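Local coordinates for probable branched-chain amino acid ABC transporter, amino acid binding protein (Thermus thermophilus, PDB 3LKB), which probably binds branched-chain amino acids such as valine and delivers them to an ABC transporter for uptake, at residues A147-P152 / E200-Q205; G143-L148 / G171-D176. The protein carries 2 engineered substitutions. All coordinates share one frame; numbering follows the deposited sequence.

Both interactions belong to one sheet in one lobe of the binding protein and share strand 145-150, with Ala147 and Leu148 in common. Interaction 1 joins that strand to strand 201-205, further into the sheet. All its touching residues are buried, and its side chains are mostly aliphatic. Interaction 2 joins the strand to 173-179, the outermost strand on that side. It is only partly buried: one face is greasy, while the other carries Lys145, Gln173 and Asp176. The pairing is regular in interaction 1 but appears to slip by one residue near Val175 in interaction 2, where the next bond from Leu148 N goes to Asp176 O. Glu200 OE1 accepts a probable hydrogen bond from Lys145 N and so ties the two together.

Interaction 1 of 2, residues A147-P152 / E200-Q205; sequences ALVVHP and EYVVHQ
Two parallel neighbours in a Rossmann-like sheet pair here, as expected in the lobes of a type I periplasmic binding protein. Ala147 to Val150 run in step with Val202 to Gln205, and the axes diverge by 25°. The ladder has five backbone hydrogen bonds. It starts with Ala147 N to Tyr201 O (3.0 Å) and continues past the strand with His151 N to Gln205 O (3.0 Å), the most bent of the set at 145°.

Leu148, Val150, Val203 and Gln205 share one face. Leu148 lies alongside Val203, and its CD2 meets Val203 CB at 3.8 Å. Helix 126-140 packs on this side through Ile137. Ala147, Val149, Val202 and His204 form the opposite face, where Phe194 of helix 188-196 is a neighbour. Val149 straddles two partners. Its CG1, anti to the backbone N (chi1 169°), reaches His204 CD2 at 3.9 Å. Its CG2 meets Val202 CG1 at 4.0 Å.

The strand end lies close to the valine site. Gln205 CB rests 3.7 Å from Val150 CG2. The Gln205 side chain also touches the pocket residue Tyr126, and Gln205 NE2 donates a hydrogen bond to the backbone O of Phe155, another pocket residue.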
loop_
_atom_site.group_PDB
_atom_site.type_symbol
_atom_site.label_atom_id
_atom_site.label_comp_id
_atom_site.label_asym_id
_atom_site.label_seq_id
_atom_site.Cartn_x
_atom_site.Cartn_y
_atom_site.Cartn_z
ATOM N N ALA A 147 -21.705 12.751 -17.247
ATOM C CA ALA A 147 -21.915 11.580 -16.442
ATOM C C ALA A 147 -20.989 11.706 -15.237
ATOM O O ALA A 147 -19.876 12.241 -15.339
ATOM C CB ALA A 147 -21.572 10.372 -17.230
ATOM N N LEU A 148 -21.446 11.241 -14.092
ATOM C CA LEU A 148 -20.609 11.201 -12.936
ATOM C C LEU A 148 -20.209 9.757 -12.706
ATOM O O LEU A 148 -21.052 8.857 -12.797
ATOM C CB LEU A 148 -21.340 11.758 -11.712
ATOM C CG LEU A 148 -21.939 13.186 -11.758
ATOM C CD1 LEU A 148 -22.492 13.588 -10.361
ATOM C CD2 LEU A 148 -20.975 14.255 -12.275
ATOM N N VAL A 149 -18.920 9.544 -12.413
ATOM C CA VAL A 149 -18.398 8.256 -11.968
ATOM C C VAL A 149 -17.653 8.398 -10.630
ATOM O O VAL A 149 -16.714 9.153 -10.518
ATOM C CB VAL A 149 -17.459 7.613 -13.044
ATOM C CG1 VAL A 149 -16.708 6.415 -12.476
ATOM C CG2 VAL A 149 -18.253 7.177 -14.227
ATOM N N VAL A 150 -17.998 7.559 -9.675
ATOM C CA VAL A 150 -17.852 7.843 -8.290
ATOM C C VAL A 150 -17.469 6.580 -7.532
ATOM O O VAL A 150 -17.885 5.459 -7.881
ATOM C CB VAL A 150 -19.182 8.388 -7.852
ATOM C CG1 VAL A 150 -19.785 7.659 -6.701
ATOM C CG2 VAL A 150 -19.127 9.851 -7.706
ATOM N N HIS A 151 -16.617 6.749 -6.532
ATOM C CA HIS A 151 -16.167 5.642 -5.734
ATOM C C HIS A 151 -17.365 5.143 -4.928
ATOM O O HIS A 151 -18.238 5.955 -4.505
ATOM C CB HIS A 151 -15.068 6.149 -4.807
ATOM C CG HIS A 151 -14.395 5.078 -4.018
ATOM N ND1 HIS A 151 -14.819 4.708 -2.756
ATOM C CD2 HIS A 151 -13.342 4.272 -4.322
ATOM C CE1 HIS A 151 -14.042 3.731 -2.315
ATOM N NE2 HIS A 151 -13.140 3.451 -3.243
ATOM N N PRO A 152 -17.422 3.810 -4.690
ATOM C CA PRO A 152 -18.619 3.262 -4.024
ATOM C C PRO A 152 -18.492 3.457 -2.536
ATOM O O PRO A 152 -18.133 2.546 -1.843
ATOM C CB PRO A 152 -18.566 1.762 -4.366
ATOM C CG PRO A 152 -17.364 1.619 -5.387
ATOM C CD PRO A 152 -16.456 2.732 -4.983
ATOM N N GLU A 200 -20.740 13.514 -22.974
ATOM C CA GLU A 200 -19.634 14.229 -23.608
ATOM C C GLU A 200 -18.547 14.596 -22.624
ATOM O O GLU A 200 -17.445 14.954 -23.008
ATOM C CB GLU A 200 -20.137 15.455 -24.361
ATOM C CG GLU A 200 -21.468 15.974 -23.907
ATOM C CD GLU A 200 -22.166 16.846 -24.970
ATOM O OE1 GLU A 200 -23.243 17.445 -24.660
ATOM O OE2 GLU A 200 -21.622 16.928 -26.101
ATOM N N TYR A 201 -18.883 14.495 -21.343
ATOM C CA TYR A 201 -17.983 14.873 -20.290
ATOM C C TYR A 201 -18.230 13.892 -19.194
ATOM O O TYR A 201 -19.366 13.693 -18.787
ATOM C CB TYR A 201 -18.318 16.259 -19.772
ATOM C CG TYR A 201 -17.998 17.348 -20.752
ATOM C CD1 TYR A 201 -16.798 18.052 -20.665
ATOM C CD2 TYR A 201 -18.901 17.689 -21.765
ATOM C CE1 TYR A 201 -16.499 19.057 -21.570
ATOM C CE2 TYR A 201 -18.617 18.720 -22.681
ATOM C CZ TYR A 201 -17.420 19.395 -22.576
ATOM O OH TYR A 201 -17.118 20.397 -23.470
ATOM N N VAL A 202 -17.174 13.282 -18.715
ATOM C CA VAL A 202 -17.284 12.459 -17.536
ATOM C C VAL A 202 -16.533 13.109 -16.373
ATOM O O VAL A 202 -15.337 13.399 -16.472
ATOM C CB VAL A 202 -16.691 11.057 -17.780
ATOM C CG1 VAL A 202 -16.961 10.176 -16.619
ATOM C CG2 VAL A 202 -17.265 10.484 -18.987
ATOM N N VAL A 203 -17.241 13.337 -15.278
ATOM C CA VAL A 203 -16.606 13.887 -14.095
ATOM C C VAL A 203 -16.392 12.773 -13.100
ATOM O O VAL A 203 -17.334 12.062 -12.779
ATOM C CB VAL A 203 -17.485 14.954 -13.458
ATOM C CG1 VAL A 203 -16.923 15.382 -12.096
ATOM C CG2 VAL A 203 -17.600 16.118 -14.405
ATOM N N HIS A 204 -15.165 12.647 -12.596
ATOM C CA HIS A 204 -14.828 11.575 -11.630
ATOM C C HIS A 204 -14.671 12.051 -10.194
ATOM O O HIS A 204 -14.034 13.060 -9.930
ATOM C CB HIS A 204 -13.498 10.949 -12.024
ATOM C CG HIS A 204 -13.556 10.106 -13.261
ATOM N ND1 HIS A 204 -13.445 10.633 -14.537
ATOM C CD2 HIS A 204 -13.713 8.769 -13.421
ATOM C CE1 HIS A 204 -13.488 9.657 -15.423
ATOM N NE2 HIS A 204 -13.653 8.517 -14.773
ATOM N N GLN A 205 -15.200 11.283 -9.251
ATOM C CA GLN A 205 -14.855 11.453 -7.842
ATOM C C GLN A 205 -14.315 10.138 -7.333
ATOM O O GLN A 205 -15.054 9.223 -6.973
ATOM C CB GLN A 205 -16.087 11.860 -7.036
ATOM C CG GLN A 205 -15.952 11.716 -5.521
ATOM C CD GLN A 205 -15.030 12.778 -4.837
ATOM O OE1 GLN A 205 -14.207 13.431 -5.477
ATOM N NE2 GLN A 205 -15.163 12.911 -3.516
#

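Interaction 2 of 2, residues G143-L148 / G171-D176; sequences GAKVAL and GLQIVD
Val146 and Ile174 pack at the edge of the sheet, where the parallel strands 145-150 and 173-179 form the two arms of a beta-alpha-beta crossover through helix 160-170. The segments splay by 50°. Val146 is gripped at both backbone polar atoms. Its N donates to Gln173 O at 2.8 Å in an almost straight bond, and its O accepts from Val175 N at 2.9 Å. The next bond goes from Leu148 N to Asp176 O (3.1 Å), so strand 173-179 spends one extra residue, consistent with a beta bulge at Val175.

The apolar face is a row of bumps and hollows. The tip of Ile174 is the main bump. A bend at chi2 (-81°) swings its CD1 back toward the other strand, into the hollow between Val146 CG2 (3.8 Å) and Leu148 CD2 (3.9 Å). Val146 then rests its CG1 against Leu172 CB at 4.1 Å, and the Leu172 CD2 branch abuts Ala144 CB.

The other face is mixed. Toward the outer end it carries the more exposed Lys145 and Gln173. Their chains run alongside each other, with Lys145 CD 3.6 Å from Gln173 OE1. Val175 CG1 lies against Lys145 CB at 3.8 Å.

Helix 126-140 covers Val146 and Leu172 through Leu134. Helix 160-170 lies on Ile174 and Leu148 through Ala167 and Ala163. On the face of Ala147 and Asp176, Phe194 of helix 188-196 touches both, and strand 201-205 takes the other side of strand 145-150.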
loop_
_atom_site.group_PDB
_atom_site.type_symbol
_atom_site.label_atom_id
_atom_site.label_comp_id
_atom_site.label_asym_id
_atom_site.label_seq_id
_atom_site.Cartn_x
_atom_site.Cartn_y
_atom_site.Cartn_z
ATOM N N GLY A 143 -25.619 23.089 -22.418
ATOM C CA GLY A 143 -26.499 21.944 -22.499
ATOM C C GLY A 143 -25.729 20.642 -22.550
ATOM O O GLY A 143 -26.300 19.624 -22.950
ATOM N N ALA A 144 -24.450 20.675 -22.154
ATOM C CA ALA A 144 -23.583 19.490 -22.254
ATOM C C ALA A 144 -24.105 18.298 -21.464
ATOM O O ALA A 144 -24.598 18.444 -20.361
ATOM C CB ALA A 144 -22.176 19.804 -21.825
ATOM N N LYS A 145 -23.996 17.109 -22.034
ATOM C CA LYS A 145 -24.369 15.933 -21.309
ATOM C C LYS A 145 -23.181 15.448 -20.508
ATOM O O LYS A 145 -22.120 15.241 -21.044
ATOM C CB LYS A 145 -24.816 14.831 -22.259
ATOM C CG LYS A 145 -25.968 15.194 -23.254
ATOM C CD LYS A 145 -27.064 14.180 -23.052
ATOM C CE LYS A 145 -27.580 13.592 -24.332
ATOM N NZ LYS A 145 -28.901 14.193 -24.692
ATOM N N VAL A 146 -23.381 15.231 -19.219
ATOM C CA VAL A 146 -22.305 14.819 -18.340
ATOM C C VAL A 146 -22.694 13.592 -17.522
ATOM O O VAL A 146 -23.855 13.411 -17.153
ATOM C CB VAL A 146 -21.779 16.014 -17.472
ATOM C CG1 VAL A 146 -22.582 17.231 -17.647
ATOM C CG2 VAL A 146 -21.531 15.696 -15.964
ATOM N N ALA A 147 -21.705 12.751 -17.247
ATOM C CA ALA A 147 -21.915 11.580 -16.442
ATOM C C ALA A 147 -20.989 11.706 -15.237
ATOM O O ALA A 147 -19.876 12.241 -15.339
ATOM C CB ALA A 147 -21.572 10.372 -17.230
ATOM N N LEU A 148 -21.446 11.241 -14.092
ATOM C CA LEU A 148 -20.609 11.201 -12.936
ATOM C C LEU A 148 -20.209 9.757 -12.706
ATOM O O LEU A 148 -21.052 8.857 -12.797
ATOM C CB LEU A 148 -21.340 11.758 -11.712
ATOM C CG LEU A 148 -21.939 13.186 -11.758
ATOM C CD1 LEU A 148 -22.492 13.588 -10.361
ATOM C CD2 LEU A 148 -20.975 14.255 -12.275
ATOM N N GLY A 171 -27.769 24.548 -16.620
ATOM C CA GLY A 171 -28.396 23.994 -17.799
ATOM C C GLY A 171 -27.697 22.768 -18.368
ATOM O O GLY A 171 -27.765 22.546 -19.585
ATOM N N LEU A 172 -27.024 21.973 -17.524
ATOM C CA LEU A 172 -26.340 20.760 -17.992
ATOM C C LEU A 172 -27.202 19.566 -17.685
ATOM O O LEU A 172 -28.050 19.607 -16.815
ATOM C CB LEU A 172 -24.999 20.572 -17.295
ATOM C CG LEU A 172 -23.991 21.725 -17.331
ATOM C CD1 LEU A 172 -22.736 21.332 -16.575
ATOM C CD2 LEU A 172 -23.636 22.196 -18.741
ATOM N N GLN A 173 -26.999 18.459 -18.370
ATOM C CA GLN A 173 -27.719 17.311 -17.897
ATOM C C GLN A 173 -26.838 16.177 -17.416
ATOM O O GLN A 173 -25.966 15.677 -18.126
ATOM C CB GLN A 173 -28.777 16.892 -18.879
ATOM C CG GLN A 173 -28.313 16.286 -20.131
ATOM C CD GLN A 173 -29.514 15.857 -20.959
ATOM O OE1 GLN A 173 -29.936 14.691 -20.932
ATOM N NE2 GLN A 173 -30.106 16.816 -21.660
ATOM N N ILE A 174 -27.040 15.816 -16.167
ATOM C CA ILE A 174 -26.403 14.656 -15.618
ATOM C C ILE A 174 -27.219 13.491 -16.098
ATOM O O ILE A 174 -28.363 13.355 -15.667
ATOM C CB ILE A 174 -26.489 14.673 -14.087
ATOM C CG1 ILE A 174 -25.819 15.930 -13.539
ATOM C CG2 ILE A 174 -25.924 13.352 -13.480
ATOM C CD1 ILE A 174 -24.326 15.862 -13.434
ATOM N N VAL A 175 -26.659 12.647 -16.950
ATOM C CA VAL A 175 -27.462 11.581 -17.548
ATOM C C VAL A 175 -27.307 10.215 -16.825
ATOM O O VAL A 175 -28.199 9.345 -16.900
ATOM C CB VAL A 175 -27.220 11.428 -19.071
ATOM C CG1 VAL A 175 -26.318 12.528 -19.580
ATOM C CG2 VAL A 175 -26.580 10.112 -19.387
ATOM N N ASP A 176 -26.185 10.024 -16.133
ATOM C CA ASP A 176 -26.013 8.841 -15.325
ATOM C C ASP A 176 -25.096 9.176 -14.192
ATOM O O ASP A 176 -24.311 10.134 -14.286
ATOM C CB ASP A 176 -25.404 7.713 -16.160
ATOM C CG ASP A 176 -25.872 6.331 -15.712
ATOM O OD1 ASP A 176 -26.502 6.255 -14.634
ATOM O OD2 ASP A 176 -25.600 5.325 -16.442
#